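Local coordinates for aminotransferase, class III (Deinococcus radiodurans, PDB 3I4J), which probably catalyses amino-group transfer with pyridoxal phosphate as its cofactor, at residues A38-R47 and G260-A268; M54-H65 and G293-A304. The protein carries 1 engineered substitution. One frame throughout, in Å; residues are numbered along the deposited sequence.

From the N terminus, segment 38-47 comes first and 54-65 soon after, and each partner lies more than two hundred residues further on: 260-268 for the first, 293-304 for the second. The two closures therefore cross instead of nesting. Interaction 1 joins the N-terminal region to the loop after strand 256-259 of the large mixed sheet, while interaction 2 ties helix 48-60 and its exit to the start of helix 300-315. Their centres are about 17 Å apart, yet Tyr267 packs on Met54 and Ala268 on Ser302, and both interactions touch the second subunit.

Interaction 1. Residues A38-R47 and G260-A268; sequences ALVANIGHGR and GKGLAAGYA
Lys261 turns its CG to the side of its own backbone N (chi1 -70°) and then runs fully extended past Leu39, which brings NZ within 2.9 Å of Ala38 O, a hydrogen bond whose donor is tilted from the carbonyl plane. Val40 lies across this chain at about a right angle: its CG2 rests against Lys261 CG at 3.9 Å, and its other methyl, CG1, placed anti to the backbone N (chi1 171°), presses on the Gly266 backbone. Loop 260-268, which links strands 256-259 and 271-275 of the large sheet, occupies the place where fold type I aminotransferases carry their cofactor lysine, consistent with that role for Lys261; the lysine also packs on Thr295 of the second subunit. Further along, the backbones come close: Ala265 CA points a C-H at Val40 O, 3.1 Å away. Asn42 lays its ND2 against Gly262 CA at 3.5 Å, where a beta carbon would collide with it, while its OD1 is held by Arg239. One water gathers three backbone groups, accepting from Ile43 N and donating to Gly44 O and Ala265 O. Ile43 CG1 packs obliquely on Tyr267 CE2 at 3.9 Å, beyond which the tyrosine hydroxyl, less surely placed, reaches toward Gly44 O and Arg47 N.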
# COMPACT_ATOMS: atom_id res chain seq x y z
N ALA C 38 11.12 6.99 9.33
CA ALA C 38 9.91 7.45 9.99
C ALA C 38 9.51 6.30 10.92
O ALA C 38 8.39 5.80 10.87
CB ALA C 38 8.81 7.72 8.97
N LEU C 39 10.46 5.90 11.76
CA LEU C 39 10.30 4.79 12.69
C LEU C 39 9.92 3.53 11.92
O LEU C 39 9.03 2.78 12.31
CB LEU C 39 9.25 5.12 13.77
CG LEU C 39 9.86 5.85 14.98
CD1 LEU C 39 10.41 7.20 14.57
CD2 LEU C 39 8.80 6.02 16.04
N VAL C 40 10.65 3.32 10.82
CA VAL C 40 10.44 2.19 9.94
C VAL C 40 11.60 1.18 9.95
O VAL C 40 11.38 -0.02 10.10
CB VAL C 40 10.27 2.66 8.46
CG1 VAL C 40 10.28 1.47 7.51
CG2 VAL C 40 8.97 3.43 8.31
N ALA C 41 12.83 1.68 9.81
CA ALA C 41 14.01 0.81 9.74
C ALA C 41 14.48 0.27 11.09
O ALA C 41 15.60 0.54 11.53
CB ALA C 41 15.15 1.56 9.05
N ASN C 42 13.64 -0.54 11.70
CA ASN C 42 13.92 -1.12 13.02
C ASN C 42 15.17 -1.98 13.17
O ASN C 42 15.74 -2.02 14.26
CB ASN C 42 12.70 -1.91 13.49
CG ASN C 42 11.52 -1.02 13.82
OD1 ASN C 42 11.53 0.19 13.56
ND2 ASN C 42 10.47 -1.61 14.39
N ILE C 43 15.59 -2.69 12.12
CA ILE C 43 16.77 -3.53 12.27
C ILE C 43 18.01 -2.99 11.57
O ILE C 43 19.01 -3.70 11.43
CB ILE C 43 16.48 -4.98 11.82
CG1 ILE C 43 16.29 -5.06 10.30
CG2 ILE C 43 15.24 -5.49 12.52
CD1 ILE C 43 16.18 -6.49 9.78
N GLY C 44 17.95 -1.74 11.14
CA GLY C 44 19.08 -1.13 10.48
C GLY C 44 19.06 -1.33 8.98
O GLY C 44 18.27 -2.12 8.45
N HIS C 45 19.94 -0.62 8.28
CA HIS C 45 20.00 -0.69 6.83
C HIS C 45 21.06 -1.65 6.28
O HIS C 45 22.05 -1.94 6.94
CB HIS C 45 20.25 0.70 6.26
CG HIS C 45 19.24 1.72 6.68
ND1 HIS C 45 19.47 2.63 7.69
CD2 HIS C 45 17.98 1.96 6.24
CE1 HIS C 45 18.40 3.39 7.85
NE2 HIS C 45 17.48 3.00 6.98
N GLY C 46 20.81 -2.13 5.07
CA GLY C 46 21.75 -3.01 4.39
C GLY C 46 21.82 -4.47 4.81
O GLY C 46 22.87 -5.10 4.61
N ARG C 47 20.75 -5.01 5.37
CA ARG C 47 20.76 -6.41 5.79
C ARG C 47 20.72 -7.35 4.59
O ARG C 47 19.66 -7.55 3.98
CB ARG C 47 19.56 -6.73 6.70
CG ARG C 47 19.31 -5.74 7.84
CD ARG C 47 20.38 -5.74 8.93
NE ARG C 47 20.51 -7.01 9.64
CZ ARG C 47 20.62 -7.12 10.97
NH1 ARG C 47 20.60 -6.04 11.74
NH2 ARG C 47 20.79 -8.31 11.52
N GLY C 260 2.47 -2.40 11.43
CA GLY C 260 2.91 -1.76 10.20
C GLY C 260 4.34 -1.26 10.31
O GLY C 260 5.04 -1.60 11.26
N LYS C 261 4.76 -0.45 9.35
CA LYS C 261 6.11 0.12 9.34
C LYS C 261 7.24 -0.84 9.71
O LYS C 261 7.93 -1.38 8.84
CB LYS C 261 6.19 1.35 10.26
CG LYS C 261 5.43 2.55 9.75
CD LYS C 261 5.78 3.80 10.55
CE LYS C 261 5.08 5.02 9.97
NZ LYS C 261 5.54 6.28 10.60
N GLY C 262 7.44 -1.04 11.01
CA GLY C 262 8.50 -1.91 11.47
C GLY C 262 8.32 -3.40 11.24
O GLY C 262 9.24 -4.18 11.50
N LEU C 263 7.15 -3.81 10.75
CA LEU C 263 6.88 -5.22 10.51
C LEU C 263 7.94 -5.83 9.59
O LEU C 263 8.51 -6.88 9.90
CB LEU C 263 5.48 -5.40 9.92
CG LEU C 263 4.81 -6.77 10.12
CD1 LEU C 263 4.85 -7.14 11.60
CD2 LEU C 263 3.37 -6.72 9.63
N ALA C 264 8.20 -5.19 8.45
CA ALA C 264 9.23 -5.65 7.53
C ALA C 264 10.43 -4.70 7.60
O ALA C 264 11.35 -4.77 6.78
CB ALA C 264 8.69 -5.74 6.10
N ALA C 265 10.40 -3.80 8.58
CA ALA C 265 11.48 -2.85 8.84
C ALA C 265 12.12 -2.14 7.65
O ALA C 265 13.35 -1.99 7.59
CB ALA C 265 12.57 -3.53 9.68
N GLY C 266 11.30 -1.71 6.69
CA GLY C 266 11.82 -1.01 5.53
C GLY C 266 12.26 -1.86 4.36
O GLY C 266 12.64 -1.33 3.32
N TYR C 267 12.21 -3.18 4.51
CA TYR C 267 12.63 -4.09 3.44
C TYR C 267 11.52 -4.41 2.44
O TYR C 267 11.80 -4.81 1.31
CB TYR C 267 13.21 -5.37 4.06
CG TYR C 267 14.57 -5.08 4.66
CD1 TYR C 267 15.71 -5.09 3.86
CD2 TYR C 267 14.69 -4.65 5.98
CE1 TYR C 267 16.94 -4.66 4.35
CE2 TYR C 267 15.92 -4.21 6.49
CZ TYR C 267 17.04 -4.21 5.66
OH TYR C 267 18.25 -3.73 6.10
N ALA C 268 10.28 -4.21 2.85
CA ALA C 268 9.15 -4.46 1.98
C ALA C 268 7.91 -3.78 2.54
O ALA C 268 7.81 -3.56 3.75
CB ALA C 268 8.91 -5.97 1.85
O HOH W 1 11.02 -4.38 14.43
O HOH W 2 15.50 -1.98 9.31

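Interaction 2. Residues M54-H65 and G293-A304. With SO4 (sulfate ion), chain E.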
# COMPACT_ATOMS: atom_id res chain seq x y z
N MET C 54 14.43 -12.51 0.37
CA MET C 54 13.47 -11.97 -0.59
C MET C 54 13.78 -12.55 -1.97
O MET C 54 12.87 -12.91 -2.71
CB MET C 54 13.55 -10.44 -0.62
CG MET C 54 13.14 -9.77 0.70
SD MET C 54 13.18 -7.94 0.66
CE MET C 54 14.79 -7.65 0.04
N ALA C 55 15.07 -12.64 -2.30
CA ALA C 55 15.49 -13.19 -3.58
C ALA C 55 15.04 -14.64 -3.72
O ALA C 55 14.55 -15.07 -4.76
CB ALA C 55 17.01 -13.10 -3.71
N ALA C 56 15.22 -15.42 -2.65
CA ALA C 56 14.81 -16.82 -2.67
C ALA C 56 13.31 -16.95 -2.88
O ALA C 56 12.85 -17.83 -3.62
CB ALA C 56 15.23 -17.50 -1.37
N GLN C 57 12.52 -16.09 -2.24
CA GLN C 57 11.07 -16.16 -2.40
C GLN C 57 10.65 -15.74 -3.80
O GLN C 57 9.70 -16.29 -4.36
CB GLN C 57 10.36 -15.28 -1.36
CG GLN C 57 8.84 -15.46 -1.33
CD GLN C 57 8.44 -16.87 -0.96
OE1 GLN C 57 8.93 -17.42 0.03
NE2 GLN C 57 7.53 -17.46 -1.73
N ALA C 58 11.35 -14.76 -4.37
CA ALA C 58 11.02 -14.29 -5.72
C ALA C 58 11.27 -15.40 -6.75
O ALA C 58 10.51 -15.55 -7.72
CB ALA C 58 11.86 -13.07 -6.06
N ALA C 59 12.32 -16.17 -6.53
CA ALA C 59 12.67 -17.26 -7.44
C ALA C 59 11.77 -18.49 -7.27
O ALA C 59 11.59 -19.27 -8.20
CB ALA C 59 14.14 -17.66 -7.22
N ARG C 60 11.20 -18.64 -6.08
CA ARG C 60 10.33 -19.78 -5.77
C ARG C 60 8.84 -19.54 -6.04
O ARG C 60 8.22 -20.29 -6.77
CB ARG C 60 10.54 -20.18 -4.30
CG ARG C 60 9.63 -21.29 -3.80
CD ARG C 60 9.93 -22.62 -4.48
NE ARG C 60 9.22 -23.72 -3.84
CZ ARG C 60 9.22 -24.98 -4.28
NH1 ARG C 60 9.89 -25.29 -5.38
NH2 ARG C 60 8.54 -25.91 -3.63
N LEU C 61 8.28 -18.49 -5.44
CA LEU C 61 6.87 -18.15 -5.60
C LEU C 61 6.71 -16.68 -5.22
O LEU C 61 6.48 -16.35 -4.07
CB LEU C 61 6.01 -19.00 -4.65
CG LEU C 61 4.52 -18.66 -4.63
CD1 LEU C 61 3.82 -19.38 -5.77
CD2 LEU C 61 3.91 -19.06 -3.30
N PRO C 62 6.82 -15.78 -6.20
CA PRO C 62 6.70 -14.34 -5.93
C PRO C 62 5.32 -13.76 -5.68
O PRO C 62 5.17 -12.82 -4.89
CB PRO C 62 7.33 -13.71 -7.16
CG PRO C 62 6.92 -14.67 -8.25
CD PRO C 62 7.20 -16.01 -7.61
N PHE C 63 4.31 -14.31 -6.35
CA PHE C 63 2.98 -13.74 -6.24
C PHE C 63 1.78 -14.65 -6.42
O PHE C 63 1.73 -15.50 -7.31
CB PHE C 63 2.84 -12.62 -7.27
CG PHE C 63 1.51 -11.91 -7.21
CD1 PHE C 63 1.33 -10.83 -6.36
CD2 PHE C 63 0.43 -12.36 -7.96
CE1 PHE C 63 0.09 -10.21 -6.25
CE2 PHE C 63 -0.82 -11.74 -7.86
CZ PHE C 63 -0.99 -10.67 -6.99
N VAL C 64 0.79 -14.44 -5.56
CA VAL C 64 -0.48 -15.12 -5.63
C VAL C 64 -1.44 -14.10 -5.07
O VAL C 64 -1.06 -13.29 -4.22
CB VAL C 64 -0.56 -16.42 -4.77
CG1 VAL C 64 0.44 -17.45 -5.29
CG2 VAL C 64 -0.32 -16.11 -3.31
N HIS C 65 -2.65 -14.07 -5.60
CA HIS C 65 -3.65 -13.14 -5.11
C HIS C 65 -4.37 -13.87 -3.98
O HIS C 65 -4.75 -15.03 -4.13
CB HIS C 65 -4.61 -12.75 -6.22
CG HIS C 65 -5.54 -11.64 -5.86
ND1 HIS C 65 -6.66 -11.82 -5.08
CD2 HIS C 65 -5.47 -10.31 -6.12
CE1 HIS C 65 -7.25 -10.66 -4.88
NE2 HIS C 65 -6.55 -9.72 -5.49
N GLY C 293 -10.68 -6.40 -2.18
CA GLY C 293 -9.56 -5.83 -2.92
C GLY C 293 -8.16 -6.26 -2.51
O GLY C 293 -7.83 -7.45 -2.50
N PHE C 294 -7.32 -5.27 -2.20
CA PHE C 294 -5.94 -5.48 -1.76
C PHE C 294 -5.14 -6.44 -2.63
O PHE C 294 -4.88 -7.58 -2.25
CB PHE C 294 -5.94 -5.95 -0.31
CG PHE C 294 -6.53 -4.95 0.64
CD1 PHE C 294 -5.99 -3.67 0.74
CD2 PHE C 294 -7.62 -5.29 1.44
CE1 PHE C 294 -6.54 -2.73 1.61
CE2 PHE C 294 -8.17 -4.36 2.32
CZ PHE C 294 -7.63 -3.08 2.40
N THR C 295 -4.72 -5.96 -3.79
CA THR C 295 -3.96 -6.78 -4.72
C THR C 295 -2.72 -7.42 -4.12
O THR C 295 -2.46 -8.62 -4.34
CB THR C 295 -3.54 -5.95 -5.93
OG1 THR C 295 -4.71 -5.48 -6.61
CG2 THR C 295 -2.69 -6.79 -6.89
N TYR C 296 -1.95 -6.64 -3.37
CA TYR C 296 -0.72 -7.15 -2.77
C TYR C 296 -0.84 -7.64 -1.33
O TYR C 296 0.17 -7.86 -0.67
CB TYR C 296 0.39 -6.09 -2.88
CG TYR C 296 1.07 -6.11 -4.24
CD1 TYR C 296 2.06 -7.05 -4.53
CD2 TYR C 296 0.70 -5.22 -5.25
CE1 TYR C 296 2.67 -7.09 -5.78
CE2 TYR C 296 1.31 -5.26 -6.51
CZ TYR C 296 2.29 -6.20 -6.77
OH TYR C 296 2.93 -6.23 -8.00
N ALA C 297 -2.07 -7.81 -0.84
CA ALA C 297 -2.27 -8.30 0.52
C ALA C 297 -1.75 -9.74 0.57
O ALA C 297 -2.16 -10.58 -0.23
CB ALA C 297 -3.73 -8.28 0.88
N GLY C 298 -0.84 -10.02 1.51
CA GLY C 298 -0.28 -11.36 1.63
C GLY C 298 0.85 -11.68 0.66
O GLY C 298 1.34 -12.81 0.61
N HIS C 299 1.27 -10.67 -0.10
CA HIS C 299 2.35 -10.79 -1.09
C HIS C 299 3.51 -11.65 -0.56
O HIS C 299 4.16 -11.29 0.42
CB HIS C 299 2.85 -9.38 -1.44
CG HIS C 299 3.99 -9.35 -2.40
ND1 HIS C 299 3.98 -10.02 -3.60
CD2 HIS C 299 5.18 -8.71 -2.34
CE1 HIS C 299 5.11 -9.79 -4.25
NE2 HIS C 299 5.86 -8.99 -3.50
N PRO C 300 3.77 -12.80 -1.21
CA PRO C 300 4.86 -13.69 -0.77
C PRO C 300 6.24 -13.09 -0.54
O PRO C 300 6.86 -13.36 0.48
CB PRO C 300 4.87 -14.78 -1.85
CG PRO C 300 3.41 -14.91 -2.16
CD PRO C 300 2.97 -13.45 -2.27
N VAL C 301 6.73 -12.28 -1.47
CA VAL C 301 8.06 -11.72 -1.28
C VAL C 301 8.09 -10.78 -0.09
O VAL C 301 9.06 -10.76 0.68
CB VAL C 301 8.55 -10.97 -2.53
CG1 VAL C 301 10.00 -10.55 -2.34
CG2 VAL C 301 8.44 -11.86 -3.76
N SER C 302 7.03 -9.98 0.07
CA SER C 302 6.97 -9.04 1.18
C SER C 302 6.83 -9.79 2.50
O SER C 302 7.40 -9.39 3.51
CB SER C 302 5.80 -8.08 0.98
OG SER C 302 6.04 -7.25 -0.14
N VAL C 303 6.07 -10.88 2.49
CA VAL C 303 5.89 -11.69 3.69
C VAL C 303 7.22 -12.34 4.06
O VAL C 303 7.59 -12.41 5.23
CB VAL C 303 4.80 -12.76 3.46
CG1 VAL C 303 4.74 -13.73 4.64
CG2 VAL C 303 3.45 -12.07 3.29
N ALA C 304 7.96 -12.81 3.05
CA ALA C 304 9.26 -13.42 3.29
C ALA C 304 10.19 -12.40 3.95
O ALA C 304 11.01 -12.75 4.80
CB ALA C 304 9.87 -13.90 1.97
S SO4 E . -4.70 -2.37 -4.60
O1 SO4 E . -4.55 -2.30 -3.13
O2 SO4 E . -5.14 -1.05 -5.09
O3 SO4 E . -3.40 -2.69 -5.21
O4 SO4 E . -5.69 -3.41 -4.92
O HOH W 3 -1.44 -13.10 -1.40
O HOH W 4 -0.32 -10.46 -3.18
O HOH W 5 -7.07 -6.98 -6.34
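Antiparallel helix packing continued by a loop-on-loop contact joins Met54, Gln57 and the chain leaving helix 48-60 to Pro300, Val301 and the turns that lead into helix 300-315. The axes of the short segments approach to 8.5 Å, with their directions 154° apart. Val301 is wedged in between: CG1 meets Met54 CB at 3.9 Å, and CG2 faces Ala58 and Pro62. Gln57 CG, anti to the backbone N (chi1 -172°), lies alongside Pro300 O, and its CB touches Ala304 CB at 3.6 Å. A bend at the next torsion folds the amide back to its own chain, where NE2 donates an almost straight bond of 2.8 Å to Leu61 O, with the acceptor in the amide plane, holding the carbonyl of the first residue past the helix. With an alanine here in place of the amide, Leu61 O would probably be left without this donor and a gap would open beside Pro300. Beyond the helix, Phe63 turns its edge to the face of Tyr296 in an offset edge-to-face pair, centroids 5.6 Å apart and planes at 70°. Leu61 and Val64 both pack on the Pro300 ring, whose CG lies 4.1 Å from Val64 CG2. His65, whose ND1 is held by Ser67, shares a water through NE2 with Thr295 OG1. Thr295 in turn gives its backbone N, at 3.0 Å, and its hydroxyl to O4 of a bound sulfate, which Ser99 N of the second subunit also holds. This anion site at the subunit boundary resembles the cofactor phosphate pocket of class III aminotransferases, to which a threonine of the partner chain contributes.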